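Local coordinates for protein superoxide dismutase [Mn/Fe] (Aeropyrum pernix, PDB 3AK2) that catalyses the dismutation of superoxide to oxygen and hydrogen peroxide at a manganese or iron centre, at residues K5-P10 with A74-H79; K34-Y39 with I81-M86; L145-E148 with L153-A156; V159-I164 with D193-R198. All blocks are in the same frame, centred on the assembly; numbering follows the deposited sequence.

Interactions 1 and 2 lie in the alpha-hairpin domain, with centres about 8 Å apart, and share helix 62-82. They meet through a histidine pair: His-76 ND1 is 3.0 Å from His-36 NE2, a probable hydrogen bond. The manganese is bound in interaction 1 by His-79, and the Trp-83 side chain of interaction 2 is about 6 Å from it. Interactions 3 and 4 belong to the C-terminal domain, centres about 16 Å apart, and reach the same antiparallel sheet. Asn-85 ties interaction 2 to interaction 4: Asn-85 ND2 is 2.8 Å from Asp-194 OD2. Interaction 3 stands farther from the metal than interactions 1 and 2, with the Val-147 side chain about 11 Å away.

Interaction 1 of 4, residues K5-P10 with A74-H79; sequences KRYELP and AGHIMH. With MN (manganese (II) ion), chain E; EDO (1,2-ethanediol), chain J.
This is a small, water-bridged aromatic contact in which Tyr-7 and Glu-8 of the N-terminal loop lie against His-76 of helix 62-82. His-76 CG stands opposite the backbone N (chi1 175°), which carries the ring out toward Tyr-7 and Glu-8. The rings of Tyr-7 and His-76 meet obliquely, their planes at 63°. His-76 CD2 touches Tyr-7 CB at 3.7 Å. His-76 CE1 comes to 3.2 Å from Glu-8 O. Pro-10 CD approaches the ring at its edge. Instead of a direct hydrogen bond, a water sits in the imidazole plane, 3.0 Å from His-76 NE2, and accepts from Glu-8 N at 3.2 Å. His-76 ND1 bonds to His-36, so both ring nitrogens have partners. Replacing His-76 with an alanine would probably leave the bridging water and His-36 without this mate and open a gap beside Tyr-7. The Tyr-7 hydroxyl reaches Asp-136 and Arg-143 of the second subunit. One helical turn after His-76, His-79 NE2 binds manganese at 2.2 Å. His-79 ND1 donates to Gly-75 O at 2.7 Å, which together with the metal bond holds the ring's rotation. His-31, Asp-165 and His-169 complete the protein ligands of this iron/manganese superoxide dismutase metal site.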
loop_
_atom_site.group_PDB
_atom_site.type_symbol
_atom_site.label_atom_id
_atom_site.label_comp_id
_atom_site.label_asym_id
_atom_site.label_seq_id
_atom_site.Cartn_x
_atom_site.Cartn_y
_atom_site.Cartn_z
ATOM N N LYS A 5 -7.507 27.819 -0.914
ATOM C CA LYS A 5 -6.552 28.320 -1.888
ATOM C C LYS A 5 -6.188 27.171 -2.818
ATOM O O LYS A 5 -5.759 26.104 -2.369
ATOM C CB LYS A 5 -5.305 28.898 -1.210
ATOM C CG LYS A 5 -4.276 29.454 -2.191
ATOM C CD LYS A 5 -3.157 30.202 -1.480
ATOM C CE LYS A 5 -2.061 30.626 -2.452
ATOM N NZ LYS A 5 -2.513 31.658 -3.430
ATOM N N ARG A 6 -6.384 27.401 -4.110
ATOM C CA ARG A 6 -6.133 26.392 -5.130
ATOM C C ARG A 6 -4.648 26.184 -5.336
ATOM O O ARG A 6 -3.859 27.133 -5.274
ATOM C CB ARG A 6 -6.758 26.810 -6.463
ATOM C CG ARG A 6 -8.168 26.301 -6.701
ATOM C CD ARG A 6 -9.171 26.957 -5.775
ATOM N NE ARG A 6 -10.538 26.546 -6.083
ATOM C CZ ARG A 6 -11.589 26.802 -5.312
ATOM N NH1 ARG A 6 -11.438 27.460 -4.168
ATOM N NH2 ARG A 6 -12.794 26.384 -5.679
ATOM N N TYR A 7 -4.274 24.932 -5.583
ATOM C CA TYR A 7 -2.933 24.614 -6.057
ATOM C C TYR A 7 -2.815 25.054 -7.505
ATOM O O TYR A 7 -3.806 25.100 -8.236
ATOM C CB TYR A 7 -2.647 23.116 -5.894
ATOM C CG TYR A 7 -2.805 22.692 -4.459
ATOM C CD1 TYR A 7 -3.902 21.940 -4.050
ATOM C CD2 TYR A 7 -1.886 23.099 -3.492
ATOM C CE1 TYR A 7 -4.063 21.579 -2.720
ATOM C CE2 TYR A 7 -2.047 22.751 -2.163
ATOM C CZ TYR A 7 -3.135 21.994 -1.783
ATOM O OH TYR A 7 -3.305 21.642 -0.466
ATOM N N GLU A 8 -1.599 25.407 -7.904
ATOM C CA GLU A 8 -1.324 25.862 -9.264
ATOM C C GLU A 8 -0.105 25.145 -9.805
ATOM O O GLU A 8 0.828 24.839 -9.057
ATOM C CB GLU A 8 -1.048 27.368 -9.301
ATOM C CG GLU A 8 -2.090 28.251 -8.645
ATOM C CD GLU A 8 -1.557 29.645 -8.397
ATOM O OE1 GLU A 8 -1.295 29.983 -7.222
ATOM O OE2 GLU A 8 -1.374 30.391 -9.380
ATOM N N LEU A 9 -0.114 24.894 -11.109
ATOM C CA LEU A 9 1.042 24.337 -11.795
ATOM C C LEU A 9 2.130 25.402 -11.938
ATOM O O LEU A 9 1.908 26.426 -12.588
ATOM C CB LEU A 9 0.639 23.825 -13.179
ATOM C CG LEU A 9 1.742 23.132 -13.983
ATOM C CD1 LEU A 9 2.060 21.788 -13.364
ATOM C CD2 LEU A 9 1.331 22.969 -15.442
ATOM N N PRO A 10 3.308 25.170 -11.329
ATOM C CA PRO A 10 4.381 26.143 -11.520
ATOM C C PRO A 10 5.008 25.990 -12.902
ATOM O O PRO A 10 4.966 24.898 -13.475
ATOM C CB PRO A 10 5.393 25.758 -10.441
ATOM C CG PRO A 10 5.207 24.290 -10.270
ATOM C CD PRO A 10 3.727 24.049 -10.464
ATOM N N ALA A 74 0.422 14.911 -2.965
ATOM C CA ALA A 74 1.771 14.376 -2.960
ATOM C C ALA A 74 2.421 14.498 -4.341
ATOM O O ALA A 74 3.575 14.902 -4.451
ATOM C CB ALA A 74 1.770 12.947 -2.487
ATOM N N GLY A 75 1.695 14.147 -5.400
ATOM C CA GLY A 75 2.239 14.278 -6.748
ATOM C C GLY A 75 2.629 15.715 -7.025
ATOM O O GLY A 75 3.697 15.998 -7.576
ATOM N N HIS A 76 1.767 16.637 -6.625
ATOM C CA HIS A 76 2.029 18.047 -6.827
ATOM C C HIS A 76 3.304 18.507 -6.108
ATOM O O HIS A 76 4.214 19.049 -6.740
ATOM C CB HIS A 76 0.809 18.866 -6.402
ATOM C CG HIS A 76 1.017 20.343 -6.469
ATOM N ND1 HIS A 76 1.683 20.958 -7.507
ATOM C CD2 HIS A 76 0.634 21.331 -5.627
ATOM C CE1 HIS A 76 1.704 22.262 -7.301
ATOM N NE2 HIS A 76 1.070 22.515 -6.170
ATOM N N ILE A 77 3.392 18.287 -4.802
ATOM C CA ILE A 77 4.568 18.766 -4.080
ATOM C C ILE A 77 5.863 18.079 -4.527
ATOM O O ILE A 77 6.899 18.730 -4.639
ATOM C CB ILE A 77 4.375 18.734 -2.552
ATOM C CG1 ILE A 77 5.421 19.638 -1.889
ATOM C CG2 ILE A 77 4.366 17.295 -2.008
ATOM C CD1 ILE A 77 5.191 19.867 -0.423
ATOM N N MET A 78 5.803 16.779 -4.812
ATOM C CA MET A 78 7.000 16.060 -5.247
ATOM C C MET A 78 7.527 16.600 -6.574
ATOM O O MET A 78 8.732 16.799 -6.721
ATOM C CB MET A 78 6.771 14.545 -5.316
ATOM C CG MET A 78 6.429 13.884 -3.977
ATOM S SD MET A 78 7.755 13.954 -2.748
ATOM C CE MET A 78 8.893 12.723 -3.408
ATOM N N HIS A 79 6.639 16.865 -7.533
ATOM C CA HIS A 79 7.086 17.451 -8.807
ATOM C C HIS A 79 7.563 18.890 -8.637
ATOM O O HIS A 79 8.500 19.319 -9.306
ATOM C CB HIS A 79 6.006 17.347 -9.888
ATOM C CG HIS A 79 5.784 15.950 -10.376
ATOM N ND1 HIS A 79 4.996 15.045 -9.697
ATOM C CD2 HIS A 79 6.260 15.293 -11.461
ATOM C CE1 HIS A 79 4.995 13.893 -10.343
ATOM N NE2 HIS A 79 5.754 14.015 -11.418
HETATM MN MN MN E . 6.410 12.224 -12.529
HETATM C C1 EDO J . 2.942 26.407 -15.859
HETATM O O1 EDO J . 1.695 26.992 -15.463
HETATM C C2 EDO J . 3.169 26.644 -17.348
HETATM O O2 EDO J . 4.555 26.919 -17.586
HETATM O O HOH W 1 0.468 25.340 -5.517
HETATM O O HOH W 2 5.847 10.927 -10.948
#

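Interaction 2 of 4, residues K34-Y39 with I81-M86; sequences KHHNTY and IFWPNM. With EDO (1,2-ethanediol), chain I.
The second shell of the manganese site holds this contact, a histidine-tryptophan hydrogen bond between helix 25-54 and Trp-83, in the segment that follows on from helix 62-82. Trp-83 NE1 donates to His-36 ND1 at 2.9 Å. The bond is nearly straight, with an N-H...N angle of 166°. The acceptor lies in the indole plane, while NE1 is tilted 18° from the imidazole plane. The two rings meet rim to rim, and neither covers the face of the other. Their centroids are 5.1 Å apart. His-36 CB also comes within 4.2 Å of Trp-83 CZ2, beside the bond. In His-36, CG stands anti to the backbone N (chi1 -170°), which carries the imidazole out from the helix toward the indole.

Because His-36 ND1 accepts this hydrogen bond, it carries no proton of its own, and the ring's hydrogen is probably on NE2, facing His-76. The imidazole is thus gripped at both nitrogens and links the two long helices of the alpha-hairpin domain. The indole is held in turn. Phe-82 CD2 lies 3.5 Å above one face of the Trp-83 indole, offset toward its rim, and the ring of the metal ligand His-31 meets it edge-to-face. Trp-83 also begins a type I beta turn that runs to Met-86. The neighbouring His-35 makes no contact with 81-86; its NE2 bonds to Tyr-172 of the third subunit.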
loop_
_atom_site.group_PDB
_atom_site.type_symbol
_atom_site.label_atom_id
_atom_site.label_comp_id
_atom_site.label_asym_id
_atom_site.label_seq_id
_atom_site.Cartn_x
_atom_site.Cartn_y
_atom_site.Cartn_z
ATOM N N LYS A 34 1.196 17.306 -18.840
ATOM C CA LYS A 34 0.197 16.260 -18.668
ATOM C C LYS A 34 0.194 15.731 -17.241
ATOM O O LYS A 34 -0.800 15.867 -16.530
ATOM C CB LYS A 34 0.393 15.135 -19.696
ATOM C CG LYS A 34 0.316 15.593 -21.158
ATOM C CD LYS A 34 -1.077 16.111 -21.514
ATOM C CE LYS A 34 -1.241 16.331 -23.012
ATOM N NZ LYS A 34 -0.589 17.585 -23.466
ATOM N N HIS A 35 1.314 15.170 -16.804
ATOM C CA HIS A 35 1.347 14.505 -15.503
ATOM C C HIS A 35 1.261 15.468 -14.321
ATOM O O HIS A 35 0.357 15.353 -13.495
ATOM C CB HIS A 35 2.551 13.572 -15.396
ATOM C CG HIS A 35 2.542 12.486 -16.421
ATOM N ND1 HIS A 35 1.710 11.390 -16.329
ATOM C CD2 HIS A 35 3.226 12.342 -17.580
ATOM C CE1 HIS A 35 1.897 10.609 -17.377
ATOM N NE2 HIS A 35 2.810 11.165 -18.153
ATOM N N HIS A 36 2.174 16.428 -14.237
ATOM C CA HIS A 36 2.137 17.334 -13.099
ATOM C C HIS A 36 0.803 18.091 -13.073
ATOM O O HIS A 36 0.164 18.197 -12.024
ATOM C CB HIS A 36 3.337 18.284 -13.091
ATOM C CG HIS A 36 3.471 19.077 -11.825
ATOM N ND1 HIS A 36 4.532 19.926 -11.589
ATOM C CD2 HIS A 36 2.679 19.154 -10.728
ATOM C CE1 HIS A 36 4.383 20.497 -10.407
ATOM N NE2 HIS A 36 3.265 20.046 -9.863
ATOM N N ASN A 37 0.361 18.578 -14.230
ATOM C CA ASN A 37 -0.926 19.275 -14.322
ATOM C C ASN A 37 -2.084 18.444 -13.774
ATOM O O ASN A 37 -2.963 18.960 -13.079
ATOM C CB ASN A 37 -1.222 19.687 -15.765
ATOM C CG ASN A 37 -2.265 20.787 -15.856
ATOM O OD1 ASN A 37 -2.253 21.738 -15.074
ATOM N ND2 ASN A 37 -3.173 20.662 -16.815
ATOM N N THR A 38 -2.073 17.151 -14.079
ATOM C CA THR A 38 -3.118 16.243 -13.617
ATOM C C THR A 38 -3.160 16.161 -12.090
ATOM O O THR A 38 -4.240 16.128 -11.500
ATOM C CB THR A 38 -2.963 14.853 -14.269
ATOM O OG1 THR A 38 -3.251 14.961 -15.668
ATOM C CG2 THR A 38 -3.907 13.830 -13.652
ATOM N N TYR A 39 -1.994 16.144 -11.448
ATOM C CA TYR A 39 -1.967 16.089 -9.984
ATOM C C TYR A 39 -2.491 17.378 -9.365
ATOM O O TYR A 39 -3.237 17.349 -8.382
ATOM C CB TYR A 39 -0.572 15.748 -9.452
ATOM C CG TYR A 39 0.053 14.548 -10.123
ATOM C CD1 TYR A 39 -0.652 13.354 -10.269
ATOM C CD2 TYR A 39 1.354 14.610 -10.612
ATOM C CE1 TYR A 39 -0.075 12.256 -10.901
ATOM C CE2 TYR A 39 1.935 13.528 -11.239
ATOM C CZ TYR A 39 1.224 12.359 -11.382
ATOM O OH TYR A 39 1.828 11.288 -12.000
ATOM N N ILE A 81 9.190 20.059 -6.168
ATOM C CA ILE A 81 10.579 19.970 -5.713
ATOM C C ILE A 81 11.483 19.443 -6.840
ATOM O O ILE A 81 12.596 19.942 -7.041
ATOM C CB ILE A 81 10.693 19.086 -4.449
ATOM C CG1 ILE A 81 9.852 19.678 -3.312
ATOM C CG2 ILE A 81 12.156 18.921 -4.032
ATOM C CD1 ILE A 81 9.680 18.757 -2.116
ATOM N N PHE A 82 10.984 18.457 -7.586
ATOM C CA PHE A 82 11.733 17.801 -8.663
ATOM C C PHE A 82 12.297 18.770 -9.711
ATOM O O PHE A 82 13.474 18.672 -10.074
ATOM C CB PHE A 82 10.839 16.741 -9.321
ATOM C CG PHE A 82 11.517 15.910 -10.384
ATOM C CD1 PHE A 82 12.660 15.173 -10.102
ATOM C CD2 PHE A 82 10.971 15.834 -11.666
ATOM C CE1 PHE A 82 13.269 14.392 -11.094
ATOM C CE2 PHE A 82 11.562 15.052 -12.657
ATOM C CZ PHE A 82 12.715 14.333 -12.372
ATOM N N TRP A 83 11.481 19.707 -10.193
ATOM C CA TRP A 83 11.949 20.579 -11.275
ATOM C C TRP A 83 13.152 21.462 -10.891
ATOM O O TRP A 83 14.175 21.418 -11.575
ATOM C CB TRP A 83 10.828 21.431 -11.876
ATOM C CG TRP A 83 9.549 20.720 -12.201
ATOM C CD1 TRP A 83 8.301 21.069 -11.775
ATOM C CD2 TRP A 83 9.377 19.575 -13.054
ATOM N NE1 TRP A 83 7.363 20.211 -12.295
ATOM C CE2 TRP A 83 7.992 19.290 -13.088
ATOM C CE3 TRP A 83 10.252 18.772 -13.799
ATOM C CZ2 TRP A 83 7.463 18.228 -13.819
ATOM C CZ3 TRP A 83 9.720 17.713 -14.529
ATOM C CH2 TRP A 83 8.339 17.454 -14.531
ATOM N N PRO A 84 13.037 22.271 -9.813
ATOM C CA PRO A 84 14.202 23.078 -9.421
ATOM C C PRO A 84 15.371 22.272 -8.847
ATOM O O PRO A 84 16.486 22.800 -8.751
ATOM C CB PRO A 84 13.633 24.036 -8.372
ATOM C CG PRO A 84 12.448 23.325 -7.806
ATOM C CD PRO A 84 11.873 22.538 -8.948
ATOM N N ASN A 85 15.129 21.015 -8.473
ATOM C CA ASN A 85 16.207 20.085 -8.117
ATOM C C ASN A 85 17.123 19.794 -9.304
ATOM O O ASN A 85 18.181 19.186 -9.133
ATOM C CB ASN A 85 15.642 18.739 -7.648
ATOM C CG ASN A 85 15.351 18.670 -6.148
ATOM O OD1 ASN A 85 14.809 17.664 -5.691
ATOM N ND2 ASN A 85 15.718 19.697 -5.383
ATOM N N MET A 86 16.703 20.192 -10.505
ATOM C CA MET A 86 17.504 19.997 -11.711
ATOM C C MET A 86 17.839 21.340 -12.344
ATOM O O MET A 86 17.209 22.353 -12.042
ATOM C CB MET A 86 16.775 19.103 -12.719
ATOM C CG MET A 86 16.488 17.707 -12.189
ATOM S SD MET A 86 15.681 16.598 -13.358
ATOM C CE MET A 86 14.066 17.369 -13.533
HETATM C C1 EDO I . -1.769 12.654 -17.629
HETATM O O1 EDO I . -2.711 12.407 -18.681
HETATM C C2 EDO I . -2.170 11.837 -16.402
HETATM O O2 EDO I . -1.024 11.641 -15.564
#

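Interaction 3 of 4, residues L145-E148 with L153-A156; sequences LQVE and LMTA. With EDO (1,2-ethanediol), chain F.
The extended end of strand 141-148 runs into a short loop, and the chain comes back past it at Leu-153. The closest alpha carbons are those of Val-147 and Leu-153, 5.1 Å apart. No hydrogen bond joins the two segments. Leu-153 has a positive phi (81°), and the residues after it form a loop that leads to strand 159-165.

Leu-153 makes the central contact. Leu-153 CB lies 3.3 Å from the carbonyl oxygen Gln-146 O. The Leu-153 CD1 branch reaches farther along the strand and meets Glu-148 OE1 at 3.8 Å, crossing the carboxylate arm obliquely. Leu-145 CD1 approaches from the strand and touches Leu-153 O at 3.5 Å. That carbonyl is also bonded to Ser-70 of the second subunit. Val-147 CG2 is 3.9 Å from Met-154 CB and near the sulphur as well. The Met-154 chain bends at chi2 (52°), which brings SD near Val-147 CG2, the two side chains crossing at a slant.

Glu-148 is buried but well paired. Its OE1 forms a salt bridge with Arg-67 of the second subunit, and its OE2 with Lys-149 of the third. Ethanediol O2 donates to Glu-148 OE2 at 2.8 Å. A glutamine in place of Glu-148 would probably deprive both positive side chains of this negative partner at the junction of three subunits.

Met-154 packs on Met-154 of the second subunit. The arrangement is a tight return of the chain beside strand 141-148, an outermost strand of this chain's antiparallel sheet in the C-terminal domain, and it is built into the tetramer interface.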
loop_
_atom_site.group_PDB
_atom_site.type_symbol
_atom_site.label_atom_id
_atom_site.label_comp_id
_atom_site.label_asym_id
_atom_site.label_seq_id
_atom_site.Cartn_x
_atom_site.Cartn_y
_atom_site.Cartn_z
ATOM N N LEU A 145 15.408 7.617 1.633
ATOM C CA LEU A 145 14.322 6.636 1.577
ATOM C C LEU A 145 13.709 6.562 0.180
ATOM O O LEU A 145 14.024 7.379 -0.696
ATOM C CB LEU A 145 13.242 6.925 2.637
ATOM C CG LEU A 145 12.277 8.100 2.431
ATOM C CD1 LEU A 145 11.019 7.907 3.264
ATOM C CD2 LEU A 145 12.915 9.455 2.724
ATOM N N GLN A 146 12.850 5.563 -0.021
ATOM C CA GLN A 146 12.029 5.462 -1.220
ATOM C C GLN A 146 10.604 5.878 -0.919
ATOM O O GLN A 146 10.112 5.717 0.213
ATOM C CB GLN A 146 11.966 4.026 -1.719
ATOM C CG GLN A 146 13.281 3.437 -2.163
ATOM C CD GLN A 146 13.152 1.972 -2.512
ATOM O OE1 GLN A 146 12.261 1.278 -2.021
ATOM N NE2 GLN A 146 14.052 1.487 -3.360
ATOM N N VAL A 147 9.932 6.375 -1.948
ATOM C CA VAL A 147 8.493 6.584 -1.900
ATOM C C VAL A 147 7.884 5.835 -3.083
ATOM O O VAL A 147 8.388 5.937 -4.205
ATOM C CB VAL A 147 8.141 8.093 -1.948
ATOM C CG1 VAL A 147 6.639 8.309 -2.084
ATOM C CG2 VAL A 147 8.683 8.815 -0.714
ATOM N N GLU A 148 6.830 5.062 -2.830
ATOM C CA GLU A 148 6.076 4.395 -3.895
ATOM C C GLU A 148 4.862 5.250 -4.252
ATOM O O GLU A 148 4.338 5.971 -3.398
ATOM C CB GLU A 148 5.674 2.978 -3.474
ATOM C CG GLU A 148 6.868 2.025 -3.429
ATOM C CD GLU A 148 6.520 0.605 -3.010
ATOM O OE1 GLU A 148 7.445 -0.102 -2.558
ATOM O OE2 GLU A 148 5.339 0.193 -3.127
ATOM N N LEU A 153 5.048 4.966 1.760
ATOM C CA LEU A 153 6.376 4.942 2.410
ATOM C C LEU A 153 6.878 6.316 2.825
ATOM O O LEU A 153 7.843 6.407 3.585
ATOM C CB LEU A 153 7.456 4.229 1.579
ATOM C CG LEU A 153 7.161 2.821 1.057
ATOM C CD1 LEU A 153 8.350 2.289 0.265
ATOM C CD2 LEU A 153 6.784 1.865 2.175
ATOM N N MET A 154 6.256 7.386 2.340
ATOM C CA MET A 154 6.600 8.705 2.857
ATOM C C MET A 154 6.141 8.810 4.307
ATOM O O MET A 154 5.129 8.222 4.694
ATOM C CB MET A 154 6.014 9.831 2.000
ATOM C CG MET A 154 6.536 11.219 2.382
ATOM S SD MET A 154 8.346 11.288 2.445
ATOM C CE MET A 154 8.608 12.891 3.208
ATOM N N THR A 155 6.912 9.535 5.110
ATOM C CA THR A 155 6.620 9.685 6.530
ATOM C C THR A 155 6.424 11.154 6.840
ATOM O O THR A 155 6.834 12.026 6.068
ATOM C CB THR A 155 7.773 9.157 7.415
ATOM O OG1 THR A 155 8.848 10.099 7.414
ATOM C CG2 THR A 155 8.288 7.814 6.922
ATOM N N ALA A 156 5.811 11.422 7.988
ATOM C CA ALA A 156 5.790 12.755 8.557
ATOM C C ALA A 156 7.214 13.175 8.909
ATOM O O ALA A 156 8.114 12.335 9.037
ATOM C CB ALA A 156 4.918 12.772 9.795
HETATM C C1 EDO F . 0.860 0.586 -4.746
HETATM O O1 EDO F . 0.227 1.433 -5.709
HETATM C C2 EDO F . 2.054 1.314 -4.144
HETATM O O2 EDO F . 3.235 0.929 -4.854
#

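Interaction 4 of 4, residues V159-I164 with D193-R198; sequences VPILVI and DDVEKR
Ile-161, Leu-162 and Val-195 form the tightly packed apolar part of this contact, where the corner of strand 159-165 meets helix 192-205. Val-195 divides its two methyls between the neighbours. Val-195 CG1 meets Ile-161 CD1 at 3.9 Å, and Val-195 CG2 meets Leu-162 CD1 at 3.8 Å. The Ile-161 and Val-195 side chains cross at about a right angle. In Ile-161, CG1 lies between the backbone N and the carbonyl carbon (chi1 64°), and from there CD1 extends to the valine. The other branch goes to Arg-198 instead, with Ile-161 CG2 3.9 Å from Arg-198 CB.

Two residues, Ile-161 and Leu-162, sit opposite the single Leu-133 of strand 129-136, which makes a classic beta bulge. The chain turns a corner at these two residues. With the bulge here, both side chains reach the helix, which packs against the antiparallel sheet of the C-terminal domain.

The polar side around Arg-198 is also buried, and it is firmly bonded. The Arg-198 chain is extended from CG to NE and passes the Ile-161 carbonyl, with Arg-198 CD 3.4 Å from Ile-161 O. Arg-198 NE then donates to Asp-194 OD2 at 2.7 Å, a salt bridge one helical turn back. The carboxylate oxygen lies in the guanidinium plane and is met on its syn side. A water at the same guanidinium's edge accepts from Arg-198 NH1 at 2.8 Å and donates to Pro-160 O. Arg-198 NH1 also bonds to Tyr-210 O of the second subunit. The solvent side is different: there the exposed Lys-197 and Asp-193 make no contact with 159-164, and Lys-197 NZ pairs with Asp-193 OD1 at 2.7 Å.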
loop_
_atom_site.group_PDB
_atom_site.type_symbol
_atom_site.label_atom_id
_atom_site.label_comp_id
_atom_site.label_asym_id
_atom_site.label_seq_id
_atom_site.Cartn_x
_atom_site.Cartn_y
_atom_site.Cartn_z
ATOM N N VAL A 159 11.907 16.088 5.541
ATOM C CA VAL A 159 11.758 17.151 4.555
ATOM C C VAL A 159 12.568 16.789 3.314
ATOM O O VAL A 159 13.798 16.823 3.371
ATOM C CB VAL A 159 12.287 18.493 5.108
ATOM C CG1 VAL A 159 12.158 19.599 4.059
ATOM C CG2 VAL A 159 11.566 18.871 6.398
ATOM N N PRO A 160 11.905 16.435 2.193
ATOM C CA PRO A 160 12.668 16.153 0.975
ATOM C C PRO A 160 13.446 17.376 0.498
ATOM O O PRO A 160 12.873 18.459 0.355
ATOM C CB PRO A 160 11.585 15.770 -0.047
ATOM C CG PRO A 160 10.413 15.358 0.771
ATOM C CD PRO A 160 10.458 16.256 1.978
ATOM N N ILE A 161 14.750 17.203 0.294
ATOM C CA ILE A 161 15.583 18.274 -0.264
ATOM C C ILE A 161 16.103 17.953 -1.667
ATOM O O ILE A 161 16.470 18.860 -2.423
ATOM C CB ILE A 161 16.740 18.703 0.687
ATOM C CG1 ILE A 161 17.750 17.566 0.910
ATOM C CG2 ILE A 161 16.171 19.229 2.006
ATOM C CD1 ILE A 161 19.048 18.008 1.594
ATOM N N LEU A 162 16.127 16.665 -2.003
ATOM C CA LEU A 162 16.497 16.205 -3.334
ATOM C C LEU A 162 15.701 14.950 -3.659
ATOM O O LEU A 162 15.725 13.980 -2.904
ATOM C CB LEU A 162 18.002 15.924 -3.426
ATOM C CG LEU A 162 18.493 15.332 -4.753
ATOM C CD1 LEU A 162 18.235 16.263 -5.939
ATOM C CD2 LEU A 162 19.968 14.995 -4.668
ATOM N N VAL A 163 15.000 14.978 -4.788
ATOM C CA VAL A 163 14.166 13.852 -5.199
ATOM C C VAL A 163 14.451 13.480 -6.647
ATOM O O VAL A 163 14.767 14.350 -7.468
ATOM C CB VAL A 163 12.633 14.130 -5.007
ATOM C CG1 VAL A 163 12.316 14.526 -3.563
ATOM C CG2 VAL A 163 12.125 15.192 -5.976
ATOM N N ILE A 164 14.360 12.190 -6.948
ATOM C CA ILE A 164 14.396 11.719 -8.329
ATOM C C ILE A 164 13.119 10.941 -8.617
ATOM O O ILE A 164 12.750 10.028 -7.878
ATOM C CB ILE A 164 15.660 10.878 -8.670
ATOM C CG1 ILE A 164 15.654 10.497 -10.160
ATOM C CG2 ILE A 164 15.762 9.650 -7.774
ATOM C CD1 ILE A 164 16.835 9.645 -10.628
ATOM N N ASP A 193 22.923 23.722 -6.061
ATOM C CA ASP A 193 22.584 25.019 -5.481
ATOM C C ASP A 193 21.191 25.002 -4.855
ATOM O O ASP A 193 20.993 25.510 -3.756
ATOM C CB ASP A 193 22.672 26.133 -6.530
ATOM C CG ASP A 193 22.235 27.486 -5.984
ATOM O OD1 ASP A 193 22.891 27.991 -5.050
ATOM O OD2 ASP A 193 21.234 28.043 -6.489
ATOM N N ASP A 194 20.229 24.419 -5.567
ATOM C CA ASP A 194 18.869 24.302 -5.054
ATOM C C ASP A 194 18.839 23.411 -3.815
ATOM O O ASP A 194 18.212 23.758 -2.813
ATOM C CB ASP A 194 17.937 23.754 -6.132
ATOM C CG ASP A 194 16.510 23.601 -5.646
ATOM O OD1 ASP A 194 15.770 24.606 -5.620
ATOM O OD2 ASP A 194 16.135 22.466 -5.293
ATOM N N VAL A 195 19.535 22.279 -3.880
ATOM C CA VAL A 195 19.598 21.352 -2.745
ATOM C C VAL A 195 20.199 22.035 -1.512
ATOM O O VAL A 195 19.683 21.889 -0.405
ATOM C CB VAL A 195 20.369 20.051 -3.096
ATOM C CG1 VAL A 195 20.385 19.093 -1.908
ATOM C CG2 VAL A 195 19.738 19.363 -4.300
ATOM N N GLU A 196 21.281 22.787 -1.718
ATOM C CA GLU A 196 21.930 23.544 -0.643
ATOM C C GLU A 196 20.977 24.555 -0.002
ATOM O O GLU A 196 20.909 24.667 1.224
ATOM C CB GLU A 196 23.187 24.246 -1.177
ATOM C CG GLU A 196 24.004 25.014 -0.131
ATOM C CD GLU A 196 24.804 24.116 0.803
ATOM O OE1 GLU A 196 24.940 22.907 0.523
ATOM O OE2 GLU A 196 25.314 24.628 1.822
ATOM N N LYS A 197 20.237 25.279 -0.836
ATOM C CA LYS A 197 19.265 26.250 -0.342
ATOM C C LYS A 197 18.136 25.585 0.449
ATOM O O LYS A 197 17.690 26.119 1.467
ATOM C CB LYS A 197 18.716 27.098 -1.488
ATOM C CG LYS A 197 19.700 28.147 -1.976
ATOM C CD LYS A 197 19.172 28.877 -3.201
ATOM C CE LYS A 197 20.001 30.117 -3.516
ATOM N NZ LYS A 197 21.457 29.827 -3.677
ATOM N N ARG A 198 17.698 24.412 -0.008
ATOM C CA ARG A 198 16.689 23.635 0.717
ATOM C C ARG A 198 17.205 23.157 2.071
ATOM O O ARG A 198 16.512 23.279 3.086
ATOM C CB ARG A 198 16.189 22.464 -0.130
ATOM C CG ARG A 198 15.339 22.939 -1.281
ATOM C CD ARG A 198 14.825 21.825 -2.181
ATOM N NE ARG A 198 14.218 22.443 -3.355
ATOM C CZ ARG A 198 12.976 22.913 -3.413
ATOM N NH1 ARG A 198 12.156 22.798 -2.375
ATOM N NH2 ARG A 198 12.551 23.493 -4.527
HETATM O O HOH W 3 12.245 21.203 -0.050
#